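Local coordinates for (S)-2-haloacid dehalogenase 4A (Burkholderia cepacia, PDB 2NO4), which catalyses the hydrolytic dehalogenation of short-chain (S)-2-haloalkanoic acids to the corresponding (R)-2-hydroxyalkanoic acids, inverting the configuration at the carbon that bore the halogen, at residues 22-27 and 223-228; 108-113 and 142-147. All coordinates share one frame; numbering follows the deposited sequence.

Interaction 1 of 2, residues 22-27 and 223-228. With SO4 (sulfate ion), chain L; SO4 (sulfate ion), chain H.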
# COMPACT_ATOMS: atom_id res chain seq x y z
N TYR B 22 -8.07 1.23 -13.85
CA TYR B 22 -8.67 0.36 -12.84
C TYR B 22 -9.16 1.20 -11.67
O TYR B 22 -8.36 1.72 -10.88
CB TYR B 22 -7.66 -0.72 -12.37
CG TYR B 22 -7.40 -1.70 -13.49
CD1 TYR B 22 -8.36 -2.68 -13.82
CD2 TYR B 22 -6.24 -1.61 -14.28
CE1 TYR B 22 -8.16 -3.60 -14.87
CE2 TYR B 22 -6.03 -2.49 -15.35
CZ TYR B 22 -6.99 -3.47 -15.65
OH TYR B 22 -6.78 -4.37 -16.69
N GLY B 23 -10.47 1.37 -11.60
CA GLY B 23 -11.09 2.22 -10.55
C GLY B 23 -11.73 3.50 -11.11
O GLY B 23 -12.60 4.09 -10.48
N THR B 24 -11.30 3.89 -12.31
CA THR B 24 -11.73 5.14 -12.94
C THR B 24 -12.63 4.87 -14.14
O THR B 24 -13.78 5.31 -14.17
CB THR B 24 -10.51 5.98 -13.33
OG1 THR B 24 -9.70 6.18 -12.17
CG2 THR B 24 -10.90 7.39 -13.92
N LEU B 25 -12.09 4.15 -15.14
CA LEU B 25 -12.87 3.76 -16.32
C LEU B 25 -13.48 2.38 -16.13
O LEU B 25 -14.55 2.13 -16.64
CB LEU B 25 -12.00 3.76 -17.59
CG LEU B 25 -11.42 5.13 -17.99
CD1 LEU B 25 -10.53 5.02 -19.22
CD2 LEU B 25 -12.53 6.20 -18.18
N LEU B 26 -12.77 1.52 -15.39
CA LEU B 26 -13.15 0.12 -15.16
C LEU B 26 -13.48 -0.06 -13.68
O LEU B 26 -12.75 0.39 -12.81
CB LEU B 26 -12.01 -0.82 -15.54
CG LEU B 26 -11.59 -0.76 -17.01
CD1 LEU B 26 -10.40 -1.67 -17.30
CD2 LEU B 26 -12.81 -1.15 -17.87
N ASP B 27 -14.55 -0.79 -13.42
CA ASP B 27 -15.09 -0.94 -12.07
C ASP B 27 -14.44 -2.13 -11.35
O ASP B 27 -14.82 -3.27 -11.60
CB ASP B 27 -16.60 -1.11 -12.18
CG ASP B 27 -17.29 -1.09 -10.86
OD1 ASP B 27 -16.66 -1.35 -9.81
OD2 ASP B 27 -18.49 -0.80 -10.88
N ASN B 223 -18.23 13.97 -9.39
CA ASN B 223 -18.74 12.69 -8.89
C ASN B 223 -19.03 11.67 -9.99
O ASN B 223 -19.46 10.58 -9.71
CB ASN B 223 -19.97 12.91 -7.97
CG ASN B 223 -21.21 13.43 -8.73
OD1 ASN B 223 -22.23 13.76 -8.10
ND2 ASN B 223 -21.13 13.53 -10.06
N SER B 224 -18.75 12.04 -11.23
CA SER B 224 -19.07 11.21 -12.35
C SER B 224 -18.18 11.59 -13.50
O SER B 224 -17.87 12.77 -13.69
CB SER B 224 -20.55 11.47 -12.77
OG SER B 224 -20.84 10.81 -13.98
N LEU B 225 -17.85 10.60 -14.33
CA LEU B 225 -17.10 10.88 -15.54
C LEU B 225 -17.87 11.84 -16.50
O LEU B 225 -17.26 12.66 -17.19
CB LEU B 225 -16.82 9.56 -16.25
CG LEU B 225 -15.72 8.63 -15.72
CD1 LEU B 225 -15.99 7.23 -16.30
CD2 LEU B 225 -14.29 9.11 -16.05
N SER B 226 -19.20 11.73 -16.55
CA SER B 226 -20.03 12.66 -17.34
C SER B 226 -19.78 14.14 -17.01
O SER B 226 -19.92 15.00 -17.87
CB SER B 226 -21.51 12.31 -17.19
OG SER B 226 -21.96 12.61 -15.87
N GLU B 227 -19.41 14.43 -15.77
CA GLU B 227 -19.12 15.81 -15.35
C GLU B 227 -17.84 16.38 -15.86
O GLU B 227 -17.59 17.58 -15.72
CB GLU B 227 -19.16 15.94 -13.83
CG GLU B 227 -20.49 15.54 -13.23
CD GLU B 227 -21.64 16.47 -13.61
OE1 GLU B 227 -22.80 16.06 -13.38
OE2 GLU B 227 -21.42 17.59 -14.14
N LEU B 228 -17.02 15.53 -16.46
CA LEU B 228 -15.81 15.98 -17.12
C LEU B 228 -16.18 16.76 -18.37
O LEU B 228 -15.39 17.57 -18.85
CB LEU B 228 -14.93 14.79 -17.53
CG LEU B 228 -14.22 13.95 -16.46
CD1 LEU B 228 -13.51 12.75 -17.16
CD2 LEU B 228 -13.21 14.82 -15.66
S SO4 L . -19.67 7.19 -13.88
O1 SO4 L . -19.67 6.49 -15.19
O2 SO4 L . -19.89 6.28 -12.72
O3 SO4 L . -18.41 7.88 -13.79
O4 SO4 L . -20.80 8.10 -13.79
S SO4 H . -4.37 1.66 -12.90
O1 SO4 H . -5.19 1.72 -14.08
O2 SO4 H . -4.05 0.29 -12.53
O3 SO4 H . -3.17 2.46 -13.02
O4 SO4 H . -5.21 2.22 -11.85

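Interaction 2 of 2, residues 108-113 and 142-147. With SO4 (sulfate ion), chain L.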
# COMPACT_ATOMS: atom_id res chain seq x y z
N PRO B 108 -20.66 3.29 -16.25
CA PRO B 108 -21.70 3.50 -17.29
C PRO B 108 -21.44 4.71 -18.23
O PRO B 108 -21.78 4.64 -19.40
CB PRO B 108 -23.01 3.66 -16.49
CG PRO B 108 -22.61 3.96 -15.08
CD PRO B 108 -21.19 3.37 -14.88
N ASP B 109 -20.84 5.78 -17.72
CA ASP B 109 -20.62 7.00 -18.50
C ASP B 109 -19.24 7.02 -19.21
O ASP B 109 -18.92 8.00 -19.88
CB ASP B 109 -20.76 8.24 -17.59
CG ASP B 109 -22.19 8.46 -17.08
OD1 ASP B 109 -23.10 7.66 -17.44
OD2 ASP B 109 -22.41 9.43 -16.32
N ALA B 110 -18.43 5.96 -19.03
CA ALA B 110 -17.06 5.97 -19.55
C ALA B 110 -16.98 6.12 -21.11
O ALA B 110 -16.28 7.00 -21.61
CB ALA B 110 -16.28 4.71 -19.06
N ALA B 111 -17.66 5.24 -21.85
CA ALA B 111 -17.52 5.21 -23.33
C ALA B 111 -18.01 6.53 -23.95
O ALA B 111 -17.32 7.15 -24.78
CB ALA B 111 -18.25 4.00 -23.94
N GLU B 112 -19.17 6.98 -23.49
CA GLU B 112 -19.75 8.19 -24.00
C GLU B 112 -18.90 9.41 -23.69
O GLU B 112 -18.72 10.26 -24.55
CB GLU B 112 -21.16 8.38 -23.47
CG GLU B 112 -21.84 9.54 -24.13
CD GLU B 112 -23.26 9.77 -23.68
OE1 GLU B 112 -23.91 8.86 -23.10
OE2 GLU B 112 -23.74 10.88 -23.94
N THR B 113 -18.40 9.53 -22.46
CA THR B 113 -17.56 10.70 -22.16
C THR B 113 -16.21 10.72 -22.90
O THR B 113 -15.83 11.76 -23.43
CB THR B 113 -17.55 11.20 -20.65
OG1 THR B 113 -16.21 11.50 -20.19
CG2 THR B 113 -18.32 10.37 -19.73
N SER B 142 -15.32 -3.97 -23.27
CA SER B 142 -16.21 -2.85 -22.94
C SER B 142 -16.33 -1.81 -24.07
O SER B 142 -16.91 -0.74 -23.87
CB SER B 142 -15.76 -2.19 -21.63
OG SER B 142 -14.38 -1.85 -21.70
N LYS B 143 -15.78 -2.14 -25.24
CA LYS B 143 -15.73 -1.26 -26.43
C LYS B 143 -15.09 0.12 -26.21
O LYS B 143 -15.41 1.09 -26.92
CB LYS B 143 -17.11 -1.12 -27.10
CG LYS B 143 -17.70 -2.44 -27.54
CD LYS B 143 -19.10 -2.26 -28.15
CE LYS B 143 -19.74 -3.62 -28.49
NZ LYS B 143 -20.04 -4.41 -27.23
N LEU B 144 -14.17 0.19 -25.24
CA LEU B 144 -13.47 1.43 -24.92
C LEU B 144 -12.32 1.68 -25.89
O LEU B 144 -11.84 2.80 -26.02
CB LEU B 144 -13.00 1.44 -23.46
CG LEU B 144 -14.10 1.43 -22.39
CD1 LEU B 144 -13.55 1.31 -20.99
CD2 LEU B 144 -15.00 2.68 -22.50
N ASP B 145 -11.90 0.61 -26.56
CA ASP B 145 -10.91 0.60 -27.64
C ASP B 145 -11.07 1.74 -28.66
O ASP B 145 -10.12 2.45 -28.99
CB ASP B 145 -10.93 -0.80 -28.36
CG ASP B 145 -12.39 -1.30 -28.74
OD1 ASP B 145 -13.08 -0.75 -29.64
OD2 ASP B 145 -12.82 -2.29 -28.15
N ARG B 146 -12.30 1.92 -29.15
CA ARG B 146 -12.56 2.85 -30.24
C ARG B 146 -12.57 4.31 -29.82
O ARG B 146 -12.58 5.19 -30.66
CB ARG B 146 -13.87 2.50 -30.94
CG ARG B 146 -15.12 2.65 -30.11
CD ARG B 146 -16.24 1.76 -30.68
NE ARG B 146 -15.87 0.33 -30.68
CZ ARG B 146 -16.71 -0.65 -31.00
NH1 ARG B 146 -17.97 -0.36 -31.35
NH2 ARG B 146 -16.31 -1.92 -30.96
N VAL B 147 -12.57 4.55 -28.51
CA VAL B 147 -12.64 5.91 -28.01
C VAL B 147 -11.30 6.38 -27.44
O VAL B 147 -11.27 7.38 -26.70
CB VAL B 147 -13.84 6.12 -27.01
CG1 VAL B 147 -15.15 5.89 -27.73
CG2 VAL B 147 -13.77 5.18 -25.80
S SO4 L . -19.67 7.19 -13.88
O1 SO4 L . -19.67 6.49 -15.19
O2 SO4 L . -19.89 6.28 -12.72
O3 SO4 L . -18.41 7.88 -13.79
O4 SO4 L . -20.80 8.10 -13.79

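Interaction 1 of 2, residues 22-27 and 223-228
The catalytic loop that follows strand 16-19 of the Rossmann-like HAD core, carrying Thr24 and Leu25 just after the nucleophile Asp20, meets Leu225 at the 3-10 turn beyond edge strand 220-222. Leu225 reaches across with both methyls: CD1 lies 3.6 Å from the carbonyl O of Thr24, and CD2 is 4.0 Å from Leu25 CD2, the two leucine side chains crossing at about a right angle. In Leu25, CG stands anti to the carbonyl carbon (chi1 -63°), and the end of the side chain thereby comes nearer Leu225 than its first bond would suggest. Phe19 packs against both leucines from the strand side. Thr24 presents CG2 to the same methyl cluster, while its OG1 is turned to the active site, hydrogen-bonded to Asp20 OD2 and Ser186 N.

Each segment also holds a sulfate. Tyr22 N donates to O1 of one sulfate at 2.9 Å with a nearly straight N-H (170°), and O2 of that ion sits at the edge of the tyrosine ring; Ala21, Ser128, Asn129 and Lys161 complete the cradle. This is the haloacid-binding pocket, so the ion probably occupies the place of the substrate carboxylate. The second sulfate takes bonds from Ser224 OG to O4 (2.7 Å) and from Leu225 N to O3 (2.8 Å). No hydrogen bond joins the two segments: their junction is small, buried and mainly a matter of methyl groups, one of which lies against the Thr24 carbonyl, whose O is hydrogen-bonded to Arg206.

Interaction 2 of 2, residues 108-113 and 142-147
Ala111 and Leu144 bring the two backbones closest, their CA atoms 5.8 Å apart where the first turn of helix 110-119 passes the loop between helix 132-141 and strand 150-153. That loop begins with a Schellman motif: Lys143, at positive phi (55°), is its C-prime residue, and Leu144 N and Lys143 N bond back to Leu139 O and Lys140 O. The chain then closes a short 3-10 turn in which Val147 N donates to Leu144 O.

Leu144 packs through a single methyl. With CG anti to the carbonyl carbon and CD1 continuing the chain (chi2 175°), it is the other methyl, CD2, that turns against the helix, 3.7 Å from Ala111 CA and 3.8 Å from Ala111 CB. The same CD2 also reaches Ala110 CB at 4.2 Å. With no side-chain atom beyond CB on Ala110 and Ala111, the methyl can lie close to the helix backbone, near Ala111 N and CA. Val147 comes in further along, with CG1 3.9 Å from the carbonyl O of Ala111, and packs as well on Leu114 and Glu115 of the next helical turn.

In the Rossmann-like core the contact joins two connections flanking strand 123-128: the helix leading into that strand and the loop leading from helix 132-141 to outermost strand 150-153. On the loop's outer side, Arg146 NE forms a salt bridge with Asp145 OD1, a straight bond (169°) that lies in the guanidinium plane and meets the syn side of the carboxylate. Lys143 CB rests over the centre of one guanidinium face, 3.9 Å above its plane. At the start of the helix, Asp109 N donates to O1 of a bound sulfate at 2.9 Å.

How the interactions relate
The two interactions lie on the same side of the chain's centre, about 11 Å apart between their own centres, and both belong to the loops and helix ends around the six-stranded parallel sheet. In sequence, both segments of interaction 2 fall between those of interaction 1, which brings a loop near the start of the chain to one near its end. The segments 108-113 and 223-228 connect them: Ser224 and Ser226 pack on Asp109, and Leu225 on Ala110. The sulfate shared by both is held additionally by Arg206. The path of packing thus runs from the catalytic loop through Leu225 and helix 110-119 to the connection before edge strand 150-153.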